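PDB 5XNE: alpha-acetolactate decarboxylase from Bacillus subtilis subsp. subtilis str. 168, which catalyses the decarboxylation of (2S)-2-acetolactate to (R)-acetoin and carbon dioxide, the second step from pyruvate towards (R,R)-butane-2,3-diol. Local coordinates for residues P80-K85 against M102-N107; M90-F95 against F188-E193; I112-L117 against E193-T198; F118-T123 against N147-R152. All blocks are in the same frame, centred on the assembly; numbering follows the deposited sequence.

Contact 1 of 4, residues P80-K85 against M102-N107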
loop_
_atom_site.group_PDB
_atom_site.type_symbol
_atom_site.label_atom_id
_atom_site.label_comp_id
_atom_site.label_asym_id
_atom_site.label_seq_id
_atom_site.Cartn_x
_atom_site.Cartn_y
_atom_site.Cartn_z
ATOM N N PRO B 80 16.337 9.901 -14.079
ATOM C CA PRO B 80 17.663 9.614 -13.518
ATOM C C PRO B 80 18.051 10.537 -12.351
ATOM O O PRO B 80 18.892 11.423 -12.514
ATOM C CB PRO B 80 18.591 9.830 -14.712
ATOM C CG PRO B 80 17.875 10.822 -15.564
ATOM C CD PRO B 80 16.411 10.525 -15.410
ATOM N N ASP B 81 17.465 10.318 -11.181
ATOM C CA ASP B 81 17.684 11.212 -10.040
ATOM C C ASP B 81 19.074 11.087 -9.434
ATOM O O ASP B 81 19.644 12.072 -8.951
ATOM C CB ASP B 81 16.641 10.949 -8.954
ATOM C CG ASP B 81 15.225 11.114 -9.461
ATOM O OD1 ASP B 81 15.026 11.825 -10.465
ATOM O OD2 ASP B 81 14.301 10.543 -8.850
ATOM N N MET B 82 19.601 9.869 -9.420
ATOM C CA MET B 82 20.914 9.593 -8.838
ATOM C C MET B 82 21.688 8.628 -9.720
ATOM O O MET B 82 21.122 7.694 -10.296
ATOM C CB MET B 82 20.781 9.011 -7.426
ATOM C CG MET B 82 20.105 9.927 -6.414
ATOM S SD MET B 82 19.600 9.086 -4.890
ATOM C CE MET B 82 17.951 8.545 -5.337
ATOM N N THR B 83 22.990 8.856 -9.838
ATOM C CA THR B 83 23.843 7.908 -10.540
ATOM C C THR B 83 25.022 7.497 -9.675
ATOM O O THR B 83 25.456 8.237 -8.793
ATOM C CB THR B 83 24.363 8.475 -11.862
ATOM O OG1 THR B 83 25.258 9.559 -11.593
ATOM C CG2 THR B 83 23.210 8.959 -12.728
ATOM N N HIS B 84 25.531 6.304 -9.930
ATOM C CA HIS B 84 26.613 5.745 -9.143
ATOM C C HIS B 84 27.367 4.777 -10.037
ATOM O O HIS B 84 26.771 4.135 -10.907
ATOM C CB HIS B 84 26.069 5.045 -7.898
ATOM C CG HIS B 84 27.096 4.794 -6.838
ATOM N ND1 HIS B 84 27.889 5.797 -6.316
ATOM C CD2 HIS B 84 27.456 3.658 -6.198
ATOM C CE1 HIS B 84 28.690 5.286 -5.400
ATOM N NE2 HIS B 84 28.452 3.990 -5.310
ATOM N N LYS B 85 28.679 4.687 -9.850
ATOM C CA LYS B 85 29.477 3.776 -10.657
ATOM C C LYS B 85 30.031 2.659 -9.788
ATOM O O LYS B 85 30.509 2.902 -8.679
ATOM C CB LYS B 85 30.610 4.531 -11.358
ATOM C CG LYS B 85 30.133 5.536 -12.398
ATOM C CD LYS B 85 29.476 4.845 -13.587
ATOM C CE LYS B 85 30.154 5.228 -14.901
ATOM N NZ LYS B 85 29.277 5.007 -16.094
ATOM N N MET B 102 22.987 4.680 0.810
ATOM C CA MET B 102 23.070 5.929 0.046
ATOM C C MET B 102 21.687 6.520 -0.276
ATOM O O MET B 102 21.565 7.686 -0.660
ATOM C CB MET B 102 23.881 5.681 -1.233
ATOM C CG MET B 102 23.324 6.269 -2.520
ATOM S SD MET B 102 24.536 6.250 -3.856
ATOM C CE MET B 102 23.588 6.991 -5.189
ATOM N N LEU B 103 20.644 5.717 -0.102
ATOM C CA LEU B 103 19.280 6.203 -0.294
ATOM C C LEU B 103 18.968 7.313 0.701
ATOM O O LEU B 103 19.372 7.225 1.862
ATOM C CB LEU B 103 18.281 5.067 -0.123
ATOM C CG LEU B 103 18.544 3.848 -1.002
ATOM C CD1 LEU B 103 17.809 2.676 -0.435
ATOM C CD2 LEU B 103 18.111 4.126 -2.421
ATOM N N PRO B 104 18.252 8.356 0.250
ATOM C CA PRO B 104 17.795 9.436 1.133
ATOM C C PRO B 104 16.959 8.887 2.288
ATOM O O PRO B 104 16.973 9.431 3.393
ATOM C CB PRO B 104 16.947 10.315 0.206
ATOM C CG PRO B 104 17.468 10.039 -1.158
ATOM C CD PRO B 104 17.888 8.601 -1.156
ATOM N N SER B 105 16.248 7.797 2.031
ATOM C CA SER B 105 15.384 7.210 3.048
ATOM C C SER B 105 14.989 5.779 2.693
ATOM O O SER B 105 14.701 5.480 1.536
ATOM C CB SER B 105 14.116 8.053 3.230
ATOM O OG SER B 105 13.180 7.405 4.085
ATOM N N ARG B 106 14.946 4.918 3.699
ATOM C CA ARG B 106 14.433 3.567 3.523
ATOM C C ARG B 106 12.902 3.514 3.539
ATOM O O ARG B 106 12.309 2.440 3.469
ATOM C CB ARG B 106 14.991 2.661 4.608
ATOM C CG ARG B 106 16.459 2.323 4.444
ATOM C CD ARG B 106 16.519 0.832 4.585
ATOM N NE ARG B 106 17.711 0.177 4.064
ATOM C CZ ARG B 106 17.916 -1.126 4.228
ATOM N NH1 ARG B 106 17.007 -1.855 4.867
ATOM N NH2 ARG B 106 18.999 -1.709 3.754
ATOM N N ASN B 107 12.267 4.676 3.619
ATOM C CA ASN B 107 10.815 4.743 3.711
ATOM C C ASN B 107 10.160 5.209 2.414
ATOM O O ASN B 107 8.955 5.457 2.384
ATOM C CB ASN B 107 10.415 5.667 4.861
ATOM C CG ASN B 107 11.039 5.244 6.170
ATOM O OD1 ASN B 107 11.207 4.049 6.432
ATOM N ND2 ASN B 107 11.392 6.221 7.005
#

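Contact 2 of 4, residues M90-F95 against F188-E193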
loop_
_atom_site.group_PDB
_atom_site.type_symbol
_atom_site.label_atom_id
_atom_site.label_comp_id
_atom_site.label_asym_id
_atom_site.label_seq_id
_atom_site.Cartn_x
_atom_site.Cartn_y
_atom_site.Cartn_z
ATOM N N MET B 90 31.938 -6.746 -7.427
ATOM C CA MET B 90 31.131 -6.470 -6.246
ATOM C C MET B 90 29.971 -7.457 -6.140
ATOM O O MET B 90 29.238 -7.663 -7.109
ATOM C CB MET B 90 30.608 -5.039 -6.288
ATOM C CG MET B 90 30.201 -4.539 -4.945
ATOM S SD MET B 90 29.403 -2.935 -4.919
ATOM C CE MET B 90 30.762 -1.882 -5.421
ATOM N N THR B 91 29.818 -8.074 -4.971
ATOM C CA THR B 91 28.780 -9.074 -4.763
ATOM C C THR B 91 27.422 -8.398 -4.570
ATOM O O THR B 91 27.356 -7.197 -4.335
ATOM C CB THR B 91 29.071 -9.962 -3.548
ATOM O OG1 THR B 91 29.016 -9.175 -2.353
ATOM C CG2 THR B 91 30.448 -10.604 -3.671
ATOM N N ARG B 92 26.351 -9.179 -4.680
ATOM C CA ARG B 92 25.009 -8.667 -4.425
ATOM C C ARG B 92 24.938 -8.053 -3.035
ATOM O O ARG B 92 24.452 -6.932 -2.869
ATOM C CB ARG B 92 23.964 -9.772 -4.566
ATOM C CG ARG B 92 22.574 -9.353 -4.080
ATOM C CD ARG B 92 21.572 -10.487 -4.172
ATOM N NE ARG B 92 21.865 -11.568 -3.234
ATOM C CZ ARG B 92 21.543 -11.545 -1.946
ATOM N NH1 ARG B 92 20.914 -10.495 -1.432
ATOM N NH2 ARG B 92 21.851 -12.572 -1.169
ATOM N N GLU B 93 25.443 -8.788 -2.045
ATOM C CA GLU B 93 25.426 -8.336 -0.656
ATOM C C GLU B 93 26.186 -7.029 -0.508
ATOM O O GLU B 93 25.690 -6.105 0.131
ATOM C CB GLU B 93 26.020 -9.399 0.274
ATOM C CG GLU B 93 25.216 -10.685 0.350
ATOM C CD GLU B 93 25.490 -11.627 -0.818
ATOM O OE1 GLU B 93 26.253 -11.252 -1.740
ATOM O OE2 GLU B 93 24.938 -12.749 -0.814
ATOM N N ASP B 94 27.379 -6.960 -1.101
ATOM C CA ASP B 94 28.151 -5.716 -1.149
ATOM C C ASP B 94 27.278 -4.599 -1.682
ATOM O O ASP B 94 27.069 -3.574 -1.037
ATOM C CB ASP B 94 29.374 -5.793 -2.077
ATOM C CG ASP B 94 30.431 -6.793 -1.647
ATOM O OD1 ASP B 94 30.268 -7.444 -0.597
ATOM O OD2 ASP B 94 31.459 -6.906 -2.375
ATOM N N PHE B 95 26.804 -4.808 -2.904
ATOM C CA PHE B 95 26.078 -3.793 -3.645
ATOM C C PHE B 95 24.817 -3.338 -2.922
ATOM O O PHE B 95 24.569 -2.142 -2.804
ATOM C CB PHE B 95 25.715 -4.319 -5.038
ATOM C CG PHE B 95 24.929 -3.343 -5.871
ATOM C CD1 PHE B 95 25.549 -2.255 -6.461
ATOM C CD2 PHE B 95 23.564 -3.517 -6.064
ATOM C CE1 PHE B 95 24.823 -1.353 -7.229
ATOM C CE2 PHE B 95 22.833 -2.623 -6.826
ATOM C CZ PHE B 95 23.458 -1.542 -7.411
ATOM N N PHE B 188 17.932 -13.911 -8.586
ATOM C CA PHE B 188 18.199 -14.474 -7.257
ATOM C C PHE B 188 19.511 -13.940 -6.665
ATOM O O PHE B 188 19.625 -13.733 -5.456
ATOM C CB PHE B 188 18.302 -16.005 -7.305
ATOM C CG PHE B 188 16.990 -16.718 -7.423
ATOM C CD1 PHE B 188 15.839 -16.209 -6.840
ATOM C CD2 PHE B 188 16.914 -17.921 -8.114
ATOM C CE1 PHE B 188 14.629 -16.889 -6.946
ATOM C CE2 PHE B 188 15.706 -18.601 -8.231
ATOM C CZ PHE B 188 14.563 -18.082 -7.644
ATOM N N ASP B 189 20.511 -13.764 -7.526
ATOM C CA ASP B 189 21.851 -13.408 -7.074
ATOM C C ASP B 189 22.634 -12.838 -8.245
ATOM O O ASP B 189 22.279 -13.060 -9.404
ATOM C CB ASP B 189 22.563 -14.631 -6.479
ATOM C CG ASP B 189 23.834 -14.266 -5.724
ATOM O OD1 ASP B 189 23.939 -13.125 -5.225
ATOM O OD2 ASP B 189 24.730 -15.130 -5.629
ATOM N N TYR B 190 23.684 -12.082 -7.945
ATOM C CA TYR B 190 24.513 -11.521 -8.998
ATOM C C TYR B 190 25.838 -11.001 -8.456
ATOM O O TYR B 190 25.953 -10.677 -7.281
ATOM C CB TYR B 190 23.775 -10.397 -9.722
ATOM C CG TYR B 190 23.260 -9.306 -8.815
ATOM C CD1 TYR B 190 22.038 -9.438 -8.164
ATOM C CD2 TYR B 190 23.983 -8.141 -8.618
ATOM C CE1 TYR B 190 21.563 -8.444 -7.344
ATOM C CE2 TYR B 190 23.513 -7.134 -7.797
ATOM C CZ TYR B 190 22.293 -7.291 -7.165
ATOM O OH TYR B 190 21.818 -6.302 -6.343
ATOM N N VAL B 191 26.834 -10.947 -9.335
ATOM C CA VAL B 191 28.104 -10.306 -9.034
ATOM C C VAL B 191 28.415 -9.347 -10.166
ATOM O O VAL B 191 28.430 -9.745 -11.330
ATOM C CB VAL B 191 29.254 -11.317 -8.873
ATOM C CG1 VAL B 191 30.569 -10.579 -8.632
ATOM C CG2 VAL B 191 28.956 -12.279 -7.742
ATOM N N LEU B 192 28.625 -8.081 -9.824
ATOM C CA LEU B 192 28.918 -7.056 -10.812
ATOM C C LEU B 192 30.396 -7.106 -11.147
ATOM O O LEU B 192 31.231 -7.235 -10.257
ATOM C CB LEU B 192 28.545 -5.659 -10.298
ATOM C CG LEU B 192 27.248 -5.555 -9.483
ATOM C CD1 LEU B 192 26.959 -4.130 -9.067
ATOM C CD2 LEU B 192 26.102 -6.093 -10.266
ATOM N N GLU B 193 30.716 -7.024 -12.429
ATOM C CA GLU B 193 32.102 -6.850 -12.830
ATOM C C GLU B 193 32.356 -5.351 -12.878
ATOM O O GLU B 193 33.270 -4.834 -12.236
ATOM C CB GLU B 193 32.381 -7.517 -14.175
ATOM C CG GLU B 193 33.823 -7.380 -14.640
ATOM C CD GLU B 193 34.232 -8.489 -15.584
ATOM O OE1 GLU B 193 33.416 -9.410 -15.808
ATOM O OE2 GLU B 193 35.368 -8.445 -16.104
HETATM O O HOH W 1 26.557 -12.407 -4.448
#

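Contact 3 of 4, residues I112-L117 against E193-T198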
loop_
_atom_site.group_PDB
_atom_site.type_symbol
_atom_site.label_atom_id
_atom_site.label_comp_id
_atom_site.label_asym_id
_atom_site.label_seq_id
_atom_site.Cartn_x
_atom_site.Cartn_y
_atom_site.Cartn_z
ATOM N N ILE B 112 15.389 1.162 -9.769
ATOM C CA ILE B 112 16.835 1.053 -9.881
ATOM C C ILE B 112 17.229 0.245 -11.104
ATOM O O ILE B 112 16.604 -0.761 -11.448
ATOM C CB ILE B 112 17.441 0.438 -8.604
ATOM C CG1 ILE B 112 18.972 0.361 -8.698
ATOM C CG2 ILE B 112 16.885 -0.931 -8.364
ATOM C CD1 ILE B 112 19.621 -0.027 -7.380
ATOM N N ARG B 113 18.296 0.707 -11.755
ATOM C CA ARG B 113 18.789 0.114 -12.977
ATOM C C ARG B 113 20.303 0.004 -12.927
ATOM O O ARG B 113 20.989 0.952 -12.546
ATOM C CB ARG B 113 18.353 0.954 -14.169
ATOM C CG ARG B 113 18.775 0.436 -15.497
ATOM C CD ARG B 113 18.243 1.360 -16.564
ATOM N NE ARG B 113 18.803 1.019 -17.853
ATOM C CZ ARG B 113 18.351 1.500 -19.000
ATOM N NH1 ARG B 113 17.301 2.317 -19.005
ATOM N NH2 ARG B 113 18.939 1.141 -20.133
ATOM N N ILE B 114 20.792 -1.168 -13.298
ATOM C CA ILE B 114 22.213 -1.463 -13.378
ATOM C C ILE B 114 22.518 -1.810 -14.828
ATOM O O ILE B 114 21.984 -2.793 -15.338
ATOM C CB ILE B 114 22.607 -2.674 -12.510
ATOM C CG1 ILE B 114 22.660 -2.381 -11.015
ATOM C CG2 ILE B 114 23.929 -3.153 -12.905
ATOM C CD1 ILE B 114 23.166 -3.593 -10.248
ATOM N N ASP B 115 23.367 -1.033 -15.492
ATOM C CA ASP B 115 23.734 -1.341 -16.869
ATOM C C ASP B 115 25.220 -1.622 -16.954
ATOM O O ASP B 115 26.029 -0.788 -16.574
ATOM C CB ASP B 115 23.381 -0.195 -17.809
ATOM C CG ASP B 115 21.905 0.122 -17.806
ATOM O OD1 ASP B 115 21.136 -0.609 -18.460
ATOM O OD2 ASP B 115 21.522 1.107 -17.148
ATOM N N GLY B 116 25.581 -2.796 -17.446
ATOM C CA GLY B 116 26.992 -3.108 -17.584
ATOM C C GLY B 116 27.268 -4.582 -17.736
ATOM O O GLY B 116 26.496 -5.299 -18.374
ATOM N N LEU B 117 28.376 -5.027 -17.145
ATOM C CA LEU B 117 28.800 -6.415 -17.247
ATOM C C LEU B 117 28.779 -7.099 -15.898
ATOM O O LEU B 117 29.285 -6.580 -14.909
ATOM C CB LEU B 117 30.205 -6.517 -17.856
ATOM C CG LEU B 117 30.224 -6.501 -19.383
ATOM C CD1 LEU B 117 29.833 -5.136 -19.951
ATOM C CD2 LEU B 117 31.572 -6.971 -19.933
ATOM N N GLU B 193 30.716 -7.024 -12.429
ATOM C CA GLU B 193 32.102 -6.850 -12.830
ATOM C C GLU B 193 32.356 -5.351 -12.878
ATOM O O GLU B 193 33.270 -4.834 -12.236
ATOM C CB GLU B 193 32.381 -7.517 -14.175
ATOM C CG GLU B 193 33.823 -7.380 -14.640
ATOM C CD GLU B 193 34.232 -8.489 -15.584
ATOM O OE1 GLU B 193 33.416 -9.410 -15.808
ATOM O OE2 GLU B 193 35.368 -8.445 -16.104
ATOM N N ASP B 194 31.520 -4.659 -13.640
ATOM C CA ASP B 194 31.463 -3.208 -13.620
ATOM C C ASP B 194 30.123 -2.768 -14.198
ATOM O O ASP B 194 29.614 -3.381 -15.139
ATOM C CB ASP B 194 32.616 -2.598 -14.415
ATOM C CG ASP B 194 32.565 -2.967 -15.882
ATOM O OD1 ASP B 194 31.877 -2.260 -16.647
ATOM O OD2 ASP B 194 33.215 -3.964 -16.269
ATOM N N CYS B 195 29.550 -1.711 -13.638
ATOM C CA CYS B 195 28.269 -1.228 -14.136
ATOM C C CYS B 195 28.013 0.219 -13.765
ATOM O O CYS B 195 28.640 0.767 -12.855
ATOM C CB CYS B 195 27.124 -2.099 -13.603
ATOM S SG CYS B 195 26.683 -1.844 -11.841
ATOM N N THR B 196 27.080 0.831 -14.483
ATOM C CA THR B 196 26.527 2.115 -14.095
ATOM C C THR B 196 25.190 1.884 -13.393
ATOM O O THR B 196 24.368 1.074 -13.845
ATOM C CB THR B 196 26.342 3.050 -15.307
ATOM O OG1 THR B 196 25.682 4.256 -14.902
ATOM C CG2 THR B 196 25.532 2.381 -16.398
ATOM N N VAL B 197 24.999 2.570 -12.270
ATOM C CA VAL B 197 23.737 2.518 -11.542
ATOM C C VAL B 197 22.973 3.815 -11.733
ATOM O O VAL B 197 23.552 4.907 -11.727
ATOM C CB VAL B 197 23.947 2.282 -10.042
ATOM C CG1 VAL B 197 22.606 2.078 -9.340
ATOM C CG2 VAL B 197 24.835 1.071 -9.825
ATOM N N THR B 198 21.663 3.698 -11.917
ATOM C CA THR B 198 20.800 4.862 -11.988
ATOM C C THR B 198 19.600 4.575 -11.094
ATOM O O THR B 198 19.069 3.459 -11.113
ATOM C CB THR B 198 20.348 5.159 -13.427
ATOM O OG1 THR B 198 21.491 5.157 -14.296
ATOM C CG2 THR B 198 19.712 6.519 -13.510
HETATM O O HOH W 2 22.026 2.564 -15.097
#

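Contact 4 of 4, residues F118-T123 against N147-R152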
loop_
_atom_site.group_PDB
_atom_site.type_symbol
_atom_site.label_atom_id
_atom_site.label_comp_id
_atom_site.label_asym_id
_atom_site.label_seq_id
_atom_site.Cartn_x
_atom_site.Cartn_y
_atom_site.Cartn_z
ATOM N N PHE B 118 28.190 -8.285 -15.872
ATOM C CA PHE B 118 28.055 -9.028 -14.642
ATOM C C PHE B 118 28.878 -10.284 -14.699
ATOM O O PHE B 118 28.779 -11.048 -15.653
ATOM C CB PHE B 118 26.591 -9.357 -14.397
ATOM C CG PHE B 118 25.721 -8.152 -14.431
ATOM C CD1 PHE B 118 25.167 -7.721 -15.617
ATOM C CD2 PHE B 118 25.502 -7.422 -13.285
ATOM C CE1 PHE B 118 24.391 -6.596 -15.661
ATOM C CE2 PHE B 118 24.720 -6.305 -13.322
ATOM C CZ PHE B 118 24.164 -5.891 -14.516
ATOM N N LYS B 119 29.700 -10.485 -13.680
ATOM C CA LYS B 119 30.475 -11.708 -13.581
ATOM C C LYS B 119 29.544 -12.909 -13.471
ATOM O O LYS B 119 29.743 -13.922 -14.142
ATOM C CB LYS B 119 31.420 -11.656 -12.386
ATOM C CG LYS B 119 32.264 -12.900 -12.240
ATOM C CD LYS B 119 33.385 -12.671 -11.257
ATOM C CE LYS B 119 34.377 -13.819 -11.284
ATOM N NZ LYS B 119 33.708 -15.126 -11.054
ATOM N N LYS B 120 28.527 -12.784 -12.618
ATOM C CA LYS B 120 27.495 -13.805 -12.482
ATOM C C LYS B 120 26.122 -13.153 -12.384
ATOM O O LYS B 120 25.982 -12.081 -11.802
ATOM C CB LYS B 120 27.716 -14.674 -11.242
ATOM C CG LYS B 120 29.067 -15.371 -11.158
ATOM C CD LYS B 120 29.162 -16.208 -9.887
ATOM C CE LYS B 120 30.588 -16.239 -9.343
ATOM N NZ LYS B 120 31.270 -14.913 -9.474
ATOM N N VAL B 121 25.122 -13.798 -12.975
ATOM C CA VAL B 121 23.721 -13.515 -12.659
ATOM C C VAL B 121 23.007 -14.848 -12.555
ATOM O O VAL B 121 23.161 -15.704 -13.434
ATOM C CB VAL B 121 23.004 -12.647 -13.728
ATOM C CG1 VAL B 121 21.584 -12.294 -13.260
ATOM C CG2 VAL B 121 23.772 -11.385 -14.029
ATOM N N GLN B 122 22.244 -15.046 -11.489
ATOM C CA GLN B 122 21.379 -16.209 -11.417
ATOM C C GLN B 122 19.936 -15.760 -11.469
ATOM O O GLN B 122 19.530 -14.873 -10.722
ATOM C CB GLN B 122 21.604 -17.026 -10.155
ATOM C CG GLN B 122 20.766 -18.290 -10.160
ATOM C CD GLN B 122 20.984 -19.146 -8.939
ATOM O OE1 GLN B 122 20.470 -18.854 -7.856
ATOM N NE2 GLN B 122 21.759 -20.211 -9.101
ATOM N N THR B 123 19.171 -16.379 -12.357
ATOM C CA THR B 123 17.762 -16.045 -12.500
ATOM C C THR B 123 16.869 -17.263 -12.481
ATOM O O THR B 123 17.327 -18.398 -12.619
ATOM C CB THR B 123 17.478 -15.311 -13.817
ATOM O OG1 THR B 123 17.647 -16.221 -14.916
ATOM C CG2 THR B 123 18.400 -14.098 -13.989
ATOM N N ASN B 147 21.982 -19.758 -14.956
ATOM C CA ASN B 147 23.208 -19.121 -14.488
ATOM C C ASN B 147 23.964 -18.515 -15.662
ATOM O O ASN B 147 24.278 -19.198 -16.631
ATOM C CB ASN B 147 24.088 -20.119 -13.737
ATOM C CG ASN B 147 23.408 -20.679 -12.505
ATOM O OD1 ASN B 147 23.314 -20.009 -11.477
ATOM N ND2 ASN B 147 22.929 -21.916 -12.602
ATOM N N PHE B 148 24.228 -17.219 -15.587
ATOM C CA PHE B 148 24.947 -16.530 -16.644
ATOM C C PHE B 148 26.318 -16.117 -16.132
ATOM O O PHE B 148 26.474 -15.778 -14.958
ATOM C CB PHE B 148 24.156 -15.316 -17.134
ATOM C CG PHE B 148 22.757 -15.646 -17.563
ATOM C CD1 PHE B 148 22.514 -16.185 -18.810
ATOM C CD2 PHE B 148 21.684 -15.420 -16.712
ATOM C CE1 PHE B 148 21.232 -16.495 -19.210
ATOM C CE2 PHE B 148 20.396 -15.729 -17.102
ATOM C CZ PHE B 148 20.167 -16.265 -18.351
ATOM N N ASP B 149 27.311 -16.178 -17.012
ATOM C CA ASP B 149 28.677 -15.810 -16.664
ATOM C C ASP B 149 29.169 -14.708 -17.576
ATOM O O ASP B 149 28.935 -14.761 -18.780
ATOM C CB ASP B 149 29.617 -17.012 -16.768
ATOM C CG ASP B 149 29.288 -18.099 -15.774
ATOM O OD1 ASP B 149 29.575 -17.914 -14.571
ATOM O OD2 ASP B 149 28.751 -19.145 -16.198
ATOM N N ASN B 150 29.849 -13.721 -16.995
ATOM C CA ASN B 150 30.435 -12.616 -17.747
ATOM C C ASN B 150 29.526 -12.123 -18.863
ATOM O O ASN B 150 29.870 -12.179 -20.038
ATOM C CB ASN B 150 31.797 -13.026 -18.304
ATOM C CG ASN B 150 32.849 -13.110 -17.226
ATOM O OD1 ASN B 150 33.416 -12.094 -16.821
ATOM N ND2 ASN B 150 33.104 -14.318 -16.735
ATOM N N VAL B 151 28.347 -11.654 -18.475
ATOM C CA VAL B 151 27.317 -11.296 -19.435
ATOM C C VAL B 151 27.036 -9.797 -19.354
ATOM O O VAL B 151 27.056 -9.208 -18.271
ATOM C CB VAL B 151 26.024 -12.122 -19.182
ATOM C CG1 VAL B 151 25.504 -11.907 -17.747
ATOM C CG2 VAL B 151 24.948 -11.807 -20.212
ATOM N N ARG B 152 26.819 -9.179 -20.510
ATOM C CA ARG B 152 26.456 -7.772 -20.582
ATOM C C ARG B 152 24.934 -7.660 -20.634
ATOM O O ARG B 152 24.273 -8.468 -21.282
ATOM C CB ARG B 152 27.096 -7.114 -21.811
ATOM C CG ARG B 152 26.746 -5.644 -22.016
ATOM C CD ARG B 152 27.418 -5.095 -23.272
ATOM N NE ARG B 152 27.109 -5.924 -24.433
ATOM C CZ ARG B 152 26.727 -5.454 -25.617
ATOM N NH1 ARG B 152 26.600 -4.148 -25.809
ATOM N NH2 ARG B 152 26.461 -6.299 -26.608
HETATM O O HOH W 3 31.097 -16.331 -13.545
#

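Contact 1 of 4, residues P80-K85 against M102-N107
Met102 and His84 run past each other in opposite directions, the thioether lying over one face of the imidazole. In this Met-aromatic contact Met102 SD sits 4.3 Å from the centroid of the His84 ring and 17° from the ring normal, displaced towards the rim so that His84 CG and ND1 are the nearest ring atoms. Beyond SD, the methyl CE of Met102 drops between two side chains of the facing strand, 4.1 Å from Met82 CB and 4.2 Å from His84 CB. Met82 reaches toward the Pro104 ring: its chain bends at chi3 (-89°), and SD comes to 4.1 Å from Pro104 CD. No hydrogen bond crosses between the segments. The contact thus joins strand 82-86, which pairs with strand 195-208, to the loop leading from helix 92-100 into strand 109-115. With an alanine in place of Met102, that face of the imidazole would probably lose its sulfur, and Met82 CB and His84 CB their shared methyl neighbour. The ring has a second hold, since His84 NE2 is hydrogen-bonded to Glu98 of the helix. Further along the loop, Ser105 OG accepts from Asn107 N in an ST turn and is also hydrogen-bonded to Phe216 O of the second subunit.

Contact 2 of 4, residues M90-F95 against F188-E193
Arg92 lays its aliphatic stem across the ring of Tyr190, with CB 3.9 Å from the ring centroid and 11° from the normal, a CH-pi contact over the middle of the face. Arg92 CG follows over the side of the ring, 3.5 Å from Tyr190 CE1. The chain bends at chi3 (68°) and brings NE to Asp189 OD1 at 3.3 Å; the oxygen lies near the guanidinium plane, but the nitrogen approaches from above the carboxylate plane, making a long salt bridge. Phe95 crosses both Tyr190 and Leu192 at about a right angle, its CD1 3.5 Å from Leu192 CD1. Backbone pairing sets these groups opposite one another: Met90 and Leu192 form an antiparallel hydrogen-bonded pair, with Leu192 N 2.8 Å from Met90 O. Strand 90-91 runs into helix 92-100, for which Thr91 holds the N-cap position; a capping box with Asp94 fits, though its return bond is weak and the threonine hydroxyl less surely placed. Replacing Tyr190 by an alanine would probably leave the Arg92 stem without its aromatic floor and open a gap beside Phe95. Farther out, Glu96 pins both partners, with a salt bridge to Arg92 NH1 and a hydrogen bond to Tyr190 OH.

Contact 3 of 4, residues I112-L117 against E193-T198
Glu193 N and Asp194 N both donate to Leu117 O, at 2.9 and 3.2 Å, a classic beta bulge at the corner where the chain turns into strand 195-208. Asp194 O takes the return bond from Leu117 N. Cys195 pairs with Gly116, their CA atoms 4.1 Å apart; a side chain at Gly116 would strike Asp194 O and Cys195 CA, and its backbone angles themselves call for glycine. With chi1 at 75°, Cys195 SG lies between its own N and carbonyl carbon and presses on Ile114 CG2 at 3.2 Å. Thr196 exchanges two backbone bonds with Asp115, and its CG2 lies 3.6 Å from Asp115 CB. Val197 turns to the apolar face, its CG1 4.1 Å from Ile112 CG1. Thr198 closes the antiparallel ladder with Arg113. On the Asp115 face, Arg113 NE and NH2 both grip Asp115 OD1, NE at 2.9 Å; Thr154 OG1 is a further partner of that oxygen. Water 2 lies within hydrogen-bonding distance of Asp115 OD2, Thr196 O and Thr198 OG1. So many donors would probably favour an ionised carboxylate.

Contact 4 of 4, residues F118-T123 against N147-R152
The Phe148 ring meets Thr123 at its edge, where Thr123 OG1 lies near the ring plane, 3.5 Å from Phe148 CE2; the same hydroxyl is hydrogen-bonded to Gly184 O. At the edge of the Phe118 ring sits a backbone oxygen, Val151 O, 3.6 Å from Phe118 CD1. Both rings lie on one face of an antiparallel ladder in which strand 117-124 pairs first with 151-160 and then with 145-149, a G1 beta bulge at Asn150 and Val151 marking the changeover. The amides of Gln122 and Asn147 lie side by side, pointing the same way with their planes 55° apart. Gln122 is extended, CG anti to the backbone N (chi1 -176°), which carries NE2 to Asn147 OD1 at 2.8 Å, in the carbonyl plane and on a lone pair. Between the rings, the side chains of Val121 and Val151 cross at about a right angle, Val121 CG2 4.1 Å from Val151 CG1, and Phe176 of strand 171-178 packs against both valines. Val121 and Phe148 exchange two backbone hydrogen bonds. At the bulge, Phe118 N and Val151 O form an almost straight bond, while Asn150 turns its N to Lys119 O. That last bond, 2.9 Å long, approaches from above the carbonyl plane of Lys119, 47° out of it, and water 3 also donates to Lys119 O, 2.8 Å away.

In the fold
Contacts 2, 3 and 4 cluster on one side of the chain's centre, their centres 10 to 13 Å apart, and each touches the other two. Glu193 belongs to both contact 2 and contact 3. Strand 117-124 of contact 4 lies between strand 184-192 of contact 2 and strands 145-149 and 151-160, while Phe95 packs on Ile112, Ile114 and Val197 of contact 3. Contact 1, about 24 Å from contact 4 between centres, joins contact 3 through strand 82-86. Along the chain, contact 1 closes before contacts 3 and 4 open, contact 2 alternates with 1 and 3, and contact 4 falls between the segments of both 2 and 3. Contacts 2 and 4 thus belong to strands joined to 171-178 and 184-192, which carry the zinc ligands His173, His175 and His186.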